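Local coordinates for protein AA9 family lytic polysaccharide monooxygenase cel61B (Hypocrea jecorina, PDB 2VTC) that depolymerizes crystalline and amorphous polysaccharides such as cellulose by copper-dependent oxidation of their glycosidic bonds, using a reducing agent with O2 or H2O2, at residues D69-P74 with Y221-P226; P74-H79 with P216-Y221. All blocks are in the same frame, centred on the assembly; numbering follows the deposited sequence.

From the N terminus, the chain reaches residues 69-74, a turn leading into the short helix 75-78, and runs on through Pro74 into residues 74-79. It then builds most of the beta-rich core of the enzyme before returning, past strand 215-216, as residues 216-221 and 221-226. Interaction 2 therefore closes the inner loop, 136 residues that include 59 of strand, and interaction 1 closes an outer loop around it, the two nesting without crossing. Pro74 and Tyr221 belong to both. The contacts also touch, Thr72 O lying 3.5 Å from Thr218 CG2. Together they pack the helix 75-78 region and its leading turn against the loop after strand 215-216.

Interaction 1: residues D69-P74 with Y221-P226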
ATOM      1  N   ASP A  69      -2.224  13.423  11.073  1.00 19.90           N
ATOM      2  CA  ASP A  69      -1.663  13.588  12.418  1.00 20.93           C
ATOM      3  C   ASP A  69      -0.920  12.327  12.892  1.00 20.52           C
ATOM      4  O   ASP A  69      -0.344  12.318  13.991  1.00 22.26           O
ATOM      5  CB  ASP A  69      -2.723  14.049  13.452  1.00 21.31           C
ATOM      6  CG  ASP A  69      -3.919  13.103  13.578  1.00 24.91           C
ATOM      7  OD1 ASP A  69      -3.942  11.993  13.014  1.00 27.00           O
ATOM      8  OD2 ASP A  69      -4.895  13.479  14.299  1.00 31.20           O
ATOM      9  N   GLN A  70      -0.945  11.286  12.061  1.00 19.09           N
ATOM     10  CA  GLN A  70      -0.208  10.046  12.338  1.00 18.51           C
ATOM     11  C   GLN A  70       0.934   9.799  11.330  1.00 18.17           C
ATOM     12  O   GLN A  70       1.512   8.716  11.318  1.00 17.97           O
ATOM     13  CB  GLN A  70      -1.152   8.865  12.327  1.00 18.88           C
ATOM     14  CG  GLN A  70      -2.253   8.943  13.369  1.00 21.39           C
ATOM     15  CD  GLN A  70      -3.215   7.806  13.235  1.00 22.79           C
ATOM     16  OE1 GLN A  70      -4.045   7.773  12.323  1.00 22.54           O
ATOM     17  NE2 GLN A  70      -3.098   6.822  14.138  1.00 22.26           N
ATOM     18  N   TYR A  71       1.243  10.780  10.484  1.00 17.57           N
ATOM     19  CA  TYR A  71       2.270  10.578   9.445  1.00 16.44           C
ATOM     20  C   TYR A  71       3.696  10.355   9.968  1.00 17.35           C
ATOM     21  O   TYR A  71       4.559   9.915   9.199  1.00 17.54           O
ATOM     22  CB  TYR A  71       2.262  11.716   8.413  1.00 17.41           C
ATOM     23  CG  TYR A  71       1.109  11.754   7.420  1.00 16.02           C
ATOM     24  CD1 TYR A  71       0.234  10.678   7.224  1.00 14.79           C
ATOM     25  CD2 TYR A  71       0.944  12.890   6.609  1.00 18.08           C
ATOM     26  CE1 TYR A  71      -0.817  10.743   6.271  1.00 14.51           C
ATOM     27  CE2 TYR A  71      -0.076  12.952   5.667  1.00 16.94           C
ATOM     28  CZ  TYR A  71      -0.939  11.896   5.485  1.00 16.13           C
ATOM     29  OH  TYR A  71      -1.966  11.936   4.563  1.00 16.58           O
ATOM     30  N   THR A  72       3.963  10.677  11.245  1.00 16.79           N
ATOM     31  CA  THR A  72       5.297  10.438  11.812  1.00 17.73           C
ATOM     32  C   THR A  72       5.330   9.256  12.785  1.00 17.49           C
ATOM     33  O   THR A  72       6.333   9.083  13.471  1.00 19.26           O
ATOM     34  CB  THR A  72       5.866  11.679  12.531  1.00 17.98           C
ATOM     35  OG1 THR A  72       5.091  11.955  13.706  1.00 20.33           O
ATOM     36  CG2 THR A  72       5.875  12.894  11.596  1.00 19.98           C
ATOM     37  N   THR A  73       4.241   8.491  12.837  1.00 17.52           N
ATOM     38  CA  THR A  73       4.068   7.393  13.813  1.00 17.86           C
ATOM     39  C   THR A  73       4.266   6.034  13.161  1.00 18.32           C
ATOM     40  O   THR A  73       4.154   5.901  11.944  1.00 18.15           O
ATOM     41  CB  THR A  73       2.654   7.421  14.491  1.00 18.59           C
ATOM     42  OG1 THR A  73       1.655   6.928  13.587  1.00 18.52           O
ATOM     43  CG2 THR A  73       2.295   8.835  15.004  1.00 19.55           C
ATOM     44  N   PRO A  74       4.595   4.994  13.960  1.00 17.60           N
ATOM     45  CA  PRO A  74       4.725   3.652  13.392  1.00 17.39           C
ATOM     46  C   PRO A  74       3.525   3.135  12.593  1.00 16.89           C
ATOM     47  O   PRO A  74       3.698   2.313  11.698  1.00 16.85           O
ATOM     48  CB  PRO A  74       4.972   2.776  14.642  1.00 16.24           C
ATOM     49  CG  PRO A  74       5.684   3.704  15.592  1.00 17.68           C
ATOM     50  CD  PRO A  74       4.917   5.016  15.405  1.00 19.04           C
ATOM     51  N   TYR A 221       5.140  11.718   3.917  1.00 17.70           N
ATOM     52  CA  TYR A 221       4.105  12.758   3.775  1.00 17.45           C
ATOM     53  C   TYR A 221       4.048  13.718   4.967  1.00 18.83           C
ATOM     54  O   TYR A 221       4.297  13.312   6.111  1.00 18.66           O
ATOM     55  CB  TYR A 221       2.717  12.122   3.707  1.00 16.93           C
ATOM     56  CG  TYR A 221       2.581  10.945   2.790  1.00 16.06           C
ATOM     57  CD1 TYR A 221       2.809  11.092   1.424  1.00 15.43           C
ATOM     58  CD2 TYR A 221       2.196   9.681   3.285  1.00 14.57           C
ATOM     59  CE1 TYR A 221       2.686  10.006   0.567  1.00 16.38           C
ATOM     60  CE2 TYR A 221       2.051   8.588   2.434  1.00 13.18           C
ATOM     61  CZ  TYR A 221       2.304   8.769   1.064  1.00 14.32           C
ATOM     62  OH  TYR A 221       2.165   7.718   0.192  1.00 14.62           O
ATOM     63  N   LYS A 222       3.694  14.975   4.673  1.00 19.77           N
ATOM     64  CA  LYS A 222       3.417  15.997   5.696  1.00 20.61           C
ATOM     65  C   LYS A 222       1.957  16.472   5.542  1.00 21.10           C
ATOM     66  O   LYS A 222       1.410  16.447   4.429  1.00 21.08           O
ATOM     67  CB  LYS A 222       4.391  17.178   5.583  1.00 22.03           C
ATOM     68  CG  LYS A 222       5.844  16.802   5.848  1.00 25.14           C
ATOM     69  CD  LYS A 222       6.716  18.020   6.079  1.00 31.94           C
ATOM     70  CE  LYS A 222       8.201  17.641   6.086  1.00 34.95           C
ATOM     71  NZ  LYS A 222       9.104  18.791   6.411  1.00 38.87           N
ATOM     72  N   PRO A 223       1.298  16.870   6.653  1.00 21.05           N
ATOM     73  CA  PRO A 223      -0.122  17.281   6.570  1.00 21.05           C
ATOM     74  C   PRO A 223      -0.419  18.468   5.646  1.00 22.17           C
ATOM     75  O   PRO A 223      -1.579  18.654   5.258  1.00 22.43           O
ATOM     76  CB  PRO A 223      -0.467  17.629   8.020  1.00 21.68           C
ATOM     77  CG  PRO A 223       0.509  16.783   8.826  1.00 20.30           C
ATOM     78  CD  PRO A 223       1.778  16.899   8.048  1.00 21.02           C
ATOM     79  N   THR A 224       0.620  19.217   5.295  1.00 21.97           N
ATOM     80  CA  THR A 224       0.494  20.411   4.433  1.00 23.12           C
ATOM     81  C   THR A 224       1.001  20.236   3.005  1.00 22.98           C
ATOM     82  O   THR A 224       1.048  21.214   2.232  1.00 22.97           O
ATOM     83  CB  THR A 224       1.239  21.615   5.057  1.00 23.66           C
ATOM     84  OG1 THR A 224       2.614  21.264   5.290  1.00 25.77           O
ATOM     85  CG2 THR A 224       0.556  22.059   6.381  1.00 25.52           C
ATOM     86  N   ASP A 225       1.417  19.022   2.635  1.00 21.59           N
ATOM     87  CA  ASP A 225       1.875  18.787   1.270  1.00 21.73           C
ATOM     88  C   ASP A 225       0.778  19.121   0.254  1.00 21.06           C
ATOM     89  O   ASP A 225      -0.408  18.928   0.539  1.00 20.77           O
ATOM     90  CB  ASP A 225       2.328  17.338   1.097  1.00 21.35           C
ATOM     91  CG  ASP A 225       3.688  17.058   1.739  1.00 22.61           C
ATOM     92  OD1 ASP A 225       4.451  18.002   2.086  1.00 22.50           O
ATOM     93  OD2 ASP A 225       3.993  15.850   1.874  1.00 24.33           O
ATOM     94  N   PRO A 226       1.173  19.633  -0.935  1.00 21.81           N
ATOM     95  CA  PRO A 226       0.183  20.091  -1.923  1.00 21.80           C
ATOM     96  C   PRO A 226      -0.836  19.062  -2.442  1.00 21.48           C
ATOM     97  O   PRO A 226      -1.935  19.464  -2.874  1.00 22.34           O
ATOM     98  CB  PRO A 226       1.064  20.671  -3.052  1.00 22.02           C
ATOM     99  CG  PRO A 226       2.394  20.002  -2.894  1.00 23.04           C
ATOM    100  CD  PRO A 226       2.546  19.882  -1.397  1.00 21.73           C
TER
HETATM  101  O   HOH W   1       4.694   9.936   6.285  1.00 16.38           O
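A single water joins the backbones of Tyr71 and Tyr221: it lies 2.9 Å from Tyr71 O and accepts the N-H of Tyr221, with its oxygen 3.0 Å from Tyr221 N. Beside this bridge the side chains meet directly. Tyr71 carries its CG anti to the carbonyl carbon (chi1 -73°), which brings the ring under Tyr221 CB; this methylene sits over one face, nearer the rim than the middle, as a CH-pi contact 3.8 Å from the ring centroid. The Tyr221 ring then leads away, its edge turned to the Tyr71 face in an edge-to-face pair with planes at 54°. Two loops of the AA9 domain are joined here, each built on a type I beta turn, Gln70 to Thr73 and Lys222 to Asp225. In the first, Gln70 O takes both Thr73 N and Thr73 OG1. In the second, Lys222 N reaches Asp225 OD2 at 2.9 Å, from above the carboxylate plane. Pro223 extends the contact at the edge of the Tyr71 ring, where its N is 4.0 Å from Tyr71 CD2. Both phenol hydroxyls are satisfied elsewhere: Tyr71 OH by Asn194, adjacent to the copper ligand Tyr195, and Tyr221 OH by Glu179 and Tyr116.

Interaction 2: residues P74-H79 with P216-Y221; sequences PDIVCH and PATQLY
Ala217 opens the 3-10 turn of residues 217-219 and presses its methyl onto the backbone of Val77, with Ala217 CB 3.7 Å from Val77 CA. One branch of the valine, CG2, lies alongside the same methyl at 4.0 Å. Being so short, the alanine side chain lets the two backbones come close, their CA atoms 5.2 Å apart. Its carbonyl takes part too: Ala217 O, already accepting the backbone N-H of Leu220, lies 3.7 Å from Ile76 CG2. That branch owes its place to the first torsion of Ile76, where CG1 stands opposite the backbone N (chi1 -165°) and CG2 falls between the N and the carbonyl carbon. Thr218 follows at the margin: the Ile76 CG2 methyl points at the flank of its CG2 methyl, 3.9 Å away. Further along, Leu220 CB lies over the centre of one face of the Tyr221 ring, 3.7 Å above its plane, and Leu220 itself rests on Tyr116 of strand 113-119.

The arrangement joins the short, weakly bonded helix 75-78 to the loop after strand 215-216, with Trp134 of strand 133-143 touching both Val77 and Ala217. The helix is tied to the core by other means as well: Arg177 donates to the carbonyls of Ile76 and Val77, and Cys78 is bonded to Cys198 in a disulfide. Across the contact itself methyl groups meet methyl groups and backbone, so it probably depends on close fit and on the exclusion of water, while Arg177 and the disulfide tie the helix to neighbouring strands.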
ATOM      1  N   PRO A  74       4.595   4.994  13.960  1.00 17.60           N
ATOM      2  CA  PRO A  74       4.725   3.652  13.392  1.00 17.39           C
ATOM      3  C   PRO A  74       3.525   3.135  12.593  1.00 16.89           C
ATOM      4  O   PRO A  74       3.698   2.313  11.698  1.00 16.85           O
ATOM      5  CB  PRO A  74       4.972   2.776  14.642  1.00 16.24           C
ATOM      6  CG  PRO A  74       5.684   3.704  15.592  1.00 17.68           C
ATOM      7  CD  PRO A  74       4.917   5.016  15.405  1.00 19.04           C
ATOM      8  N   ASP A  75       2.318   3.627  12.909  1.00 15.95           N
ATOM      9  CA  ASP A  75       1.120   3.177  12.235  1.00 16.19           C
ATOM     10  C   ASP A  75       1.109   3.502  10.722  1.00 15.04           C
ATOM     11  O   ASP A  75       0.419   2.822   9.969  1.00 15.38           O
ATOM     12  CB  ASP A  75      -0.111   3.793  12.915  1.00 15.70           C
ATOM     13  CG  ASP A  75      -0.579   2.965  14.124  1.00 18.63           C
ATOM     14  OD1 ASP A  75       0.047   1.888  14.417  1.00 17.75           O
ATOM     15  OD2 ASP A  75      -1.555   3.401  14.790  1.00 19.45           O
ATOM     16  N   ILE A  76       1.877   4.512  10.302  1.00 16.02           N
ATOM     17  CA  ILE A  76       1.930   4.851   8.859  1.00 15.39           C
ATOM     18  C   ILE A  76       2.730   3.827   8.038  1.00 15.01           C
ATOM     19  O   ILE A  76       2.606   3.742   6.826  1.00 14.74           O
ATOM     20  CB  ILE A  76       2.466   6.301   8.613  1.00 14.47           C
ATOM     21  CG1 ILE A  76       2.164   6.787   7.172  1.00 14.51           C
ATOM     22  CG2 ILE A  76       3.967   6.376   8.811  1.00 15.95           C
ATOM     23  CD1 ILE A  76       0.657   6.736   6.778  1.00 15.86           C
ATOM     24  N   VAL A  77       3.551   3.018   8.705  1.00 15.39           N
ATOM     25  CA  VAL A  77       4.381   2.072   7.958  1.00 14.89           C
ATOM     26  C   VAL A  77       3.533   1.025   7.211  1.00 15.06           C
ATOM     27  O   VAL A  77       3.589   0.952   5.972  1.00 14.93           O
ATOM     28  CB  VAL A  77       5.425   1.357   8.882  1.00 14.65           C
ATOM     29  CG1 VAL A  77       6.286   0.423   8.021  1.00 15.69           C
ATOM     30  CG2 VAL A  77       6.301   2.365   9.648  1.00 15.72           C
ATOM     31  N   CYS A  78       2.739   0.253   7.965  1.00 14.84           N
ATOM     32  CA  CYS A  78       1.925  -0.835   7.437  1.00 15.50           C
ATOM     33  C   CYS A  78       0.529  -0.901   8.064  1.00 15.41           C
ATOM     34  O   CYS A  78      -0.108  -1.939   8.055  1.00 15.55           O
ATOM     35  CB  CYS A  78       2.637  -2.194   7.590  1.00 16.45           C
ATOM     36  SG  CYS A  78       4.077  -2.369   6.513  1.00 16.84           S
ATOM     37  N   HIS A  79       0.068   0.240   8.561  1.00 15.12           N
ATOM     38  CA  HIS A  79      -1.266   0.403   9.170  1.00 16.70           C
ATOM     39  C   HIS A  79      -1.251   0.028  10.667  1.00 18.08           C
ATOM     40  O   HIS A  79      -0.181  -0.234  11.255  1.00 17.32           O
ATOM     41  CB  HIS A  79      -2.364  -0.319   8.379  1.00 17.30           C
ATOM     42  CG  HIS A  79      -3.681   0.403   8.391  1.00 18.29           C
ATOM     43  ND1 HIS A  79      -4.374   0.733   7.238  1.00 22.40           N
ATOM     44  CD2 HIS A  79      -4.432   0.842   9.427  1.00 18.85           C
ATOM     45  CE1 HIS A  79      -5.497   1.352   7.577  1.00 18.86           C
ATOM     46  NE2 HIS A  79      -5.552   1.438   8.895  1.00 23.77           N
ATOM     47  N   PRO A 216      12.197   6.552   4.903  1.00 17.39           N
ATOM     48  CA  PRO A 216      11.419   5.988   6.021  1.00 17.39           C
ATOM     49  C   PRO A 216       9.928   6.324   5.846  1.00 17.19           C
ATOM     50  O   PRO A 216       9.623   7.418   5.358  1.00 16.66           O
ATOM     51  CB  PRO A 216      11.987   6.721   7.242  1.00 17.49           C
ATOM     52  CG  PRO A 216      13.414   7.079   6.834  1.00 17.91           C
ATOM     53  CD  PRO A 216      13.256   7.469   5.373  1.00 16.96           C
ATOM     54  N   ALA A 217       9.024   5.413   6.212  1.00 16.91           N
ATOM     55  CA  ALA A 217       7.578   5.690   5.968  1.00 17.19           C
ATOM     56  C   ALA A 217       7.128   6.960   6.673  1.00 17.82           C
ATOM     57  O   ALA A 217       6.218   7.655   6.188  1.00 18.13           O
ATOM     58  CB  ALA A 217       6.692   4.504   6.340  1.00 17.27           C
ATOM     59  N   THR A 218       7.774   7.266   7.803  1.00 17.68           N
ATOM     60  CA  THR A 218       7.440   8.424   8.642  1.00 18.66           C
ATOM     61  C   THR A 218       7.909   9.758   8.030  1.00 18.25           C
ATOM     62  O   THR A 218       7.649  10.830   8.584  1.00 19.18           O
ATOM     63  CB  THR A 218       8.009   8.244  10.063  1.00 19.65           C
ATOM     64  OG1 THR A 218       9.419   8.002   9.974  1.00 21.65           O
ATOM     65  CG2 THR A 218       7.336   7.071  10.744  1.00 18.35           C
ATOM     66  N   GLN A 219       8.576   9.680   6.881  1.00 18.59           N
ATOM     67  CA  GLN A 219       9.028  10.850   6.132  1.00 19.33           C
ATOM     68  C   GLN A 219       8.358  10.958   4.745  1.00 18.62           C
ATOM     69  O   GLN A 219       8.704  11.839   3.962  1.00 19.08           O
ATOM     70  CB  GLN A 219      10.562  10.844   5.999  1.00 19.76           C
ATOM     71  CG  GLN A 219      11.303  11.125   7.307  1.00 22.05           C
ATOM     72  CD  GLN A 219      12.831  10.956   7.190  1.00 23.33           C
ATOM     73  OE1 GLN A 219      13.415  11.082   6.105  1.00 31.61           O
ATOM     74  NE2 GLN A 219      13.474  10.666   8.310  1.00 30.38           N
ATOM     75  N   LEU A 220       7.397  10.081   4.460  1.00 16.68           N
ATOM     76  CA  LEU A 220       6.750  10.087   3.132  1.00 16.66           C
ATOM     77  C   LEU A 220       5.913  11.333   2.897  1.00 17.54           C
ATOM     78  O   LEU A 220       5.988  11.932   1.811  1.00 17.58           O
ATOM     79  CB  LEU A 220       5.885   8.853   2.898  1.00 17.01           C
ATOM     80  CG  LEU A 220       6.614   7.513   2.847  1.00 15.18           C
ATOM     81  CD1 LEU A 220       5.593   6.407   2.867  1.00 16.33           C
ATOM     82  CD2 LEU A 220       7.535   7.360   1.612  1.00 16.18           C
ATOM     83  N   TYR A 221       5.140  11.718   3.917  1.00 17.70           N
ATOM     84  CA  TYR A 221       4.105  12.758   3.775  1.00 17.45           C
ATOM     85  C   TYR A 221       4.048  13.718   4.967  1.00 18.83           C
ATOM     86  O   TYR A 221       4.297  13.312   6.111  1.00 18.66           O
ATOM     87  CB  TYR A 221       2.717  12.122   3.707  1.00 16.93           C
ATOM     88  CG  TYR A 221       2.581  10.945   2.790  1.00 16.06           C
ATOM     89  CD1 TYR A 221       2.809  11.092   1.424  1.00 15.43           C
ATOM     90  CD2 TYR A 221       2.196   9.681   3.285  1.00 14.57           C
ATOM     91  CE1 TYR A 221       2.686  10.006   0.567  1.00 16.38           C
ATOM     92  CE2 TYR A 221       2.051   8.588   2.434  1.00 13.18           C
ATOM     93  CZ  TYR A 221       2.304   8.769   1.064  1.00 14.32           C
ATOM     94  OH  TYR A 221       2.165   7.718   0.192  1.00 14.62           O
TER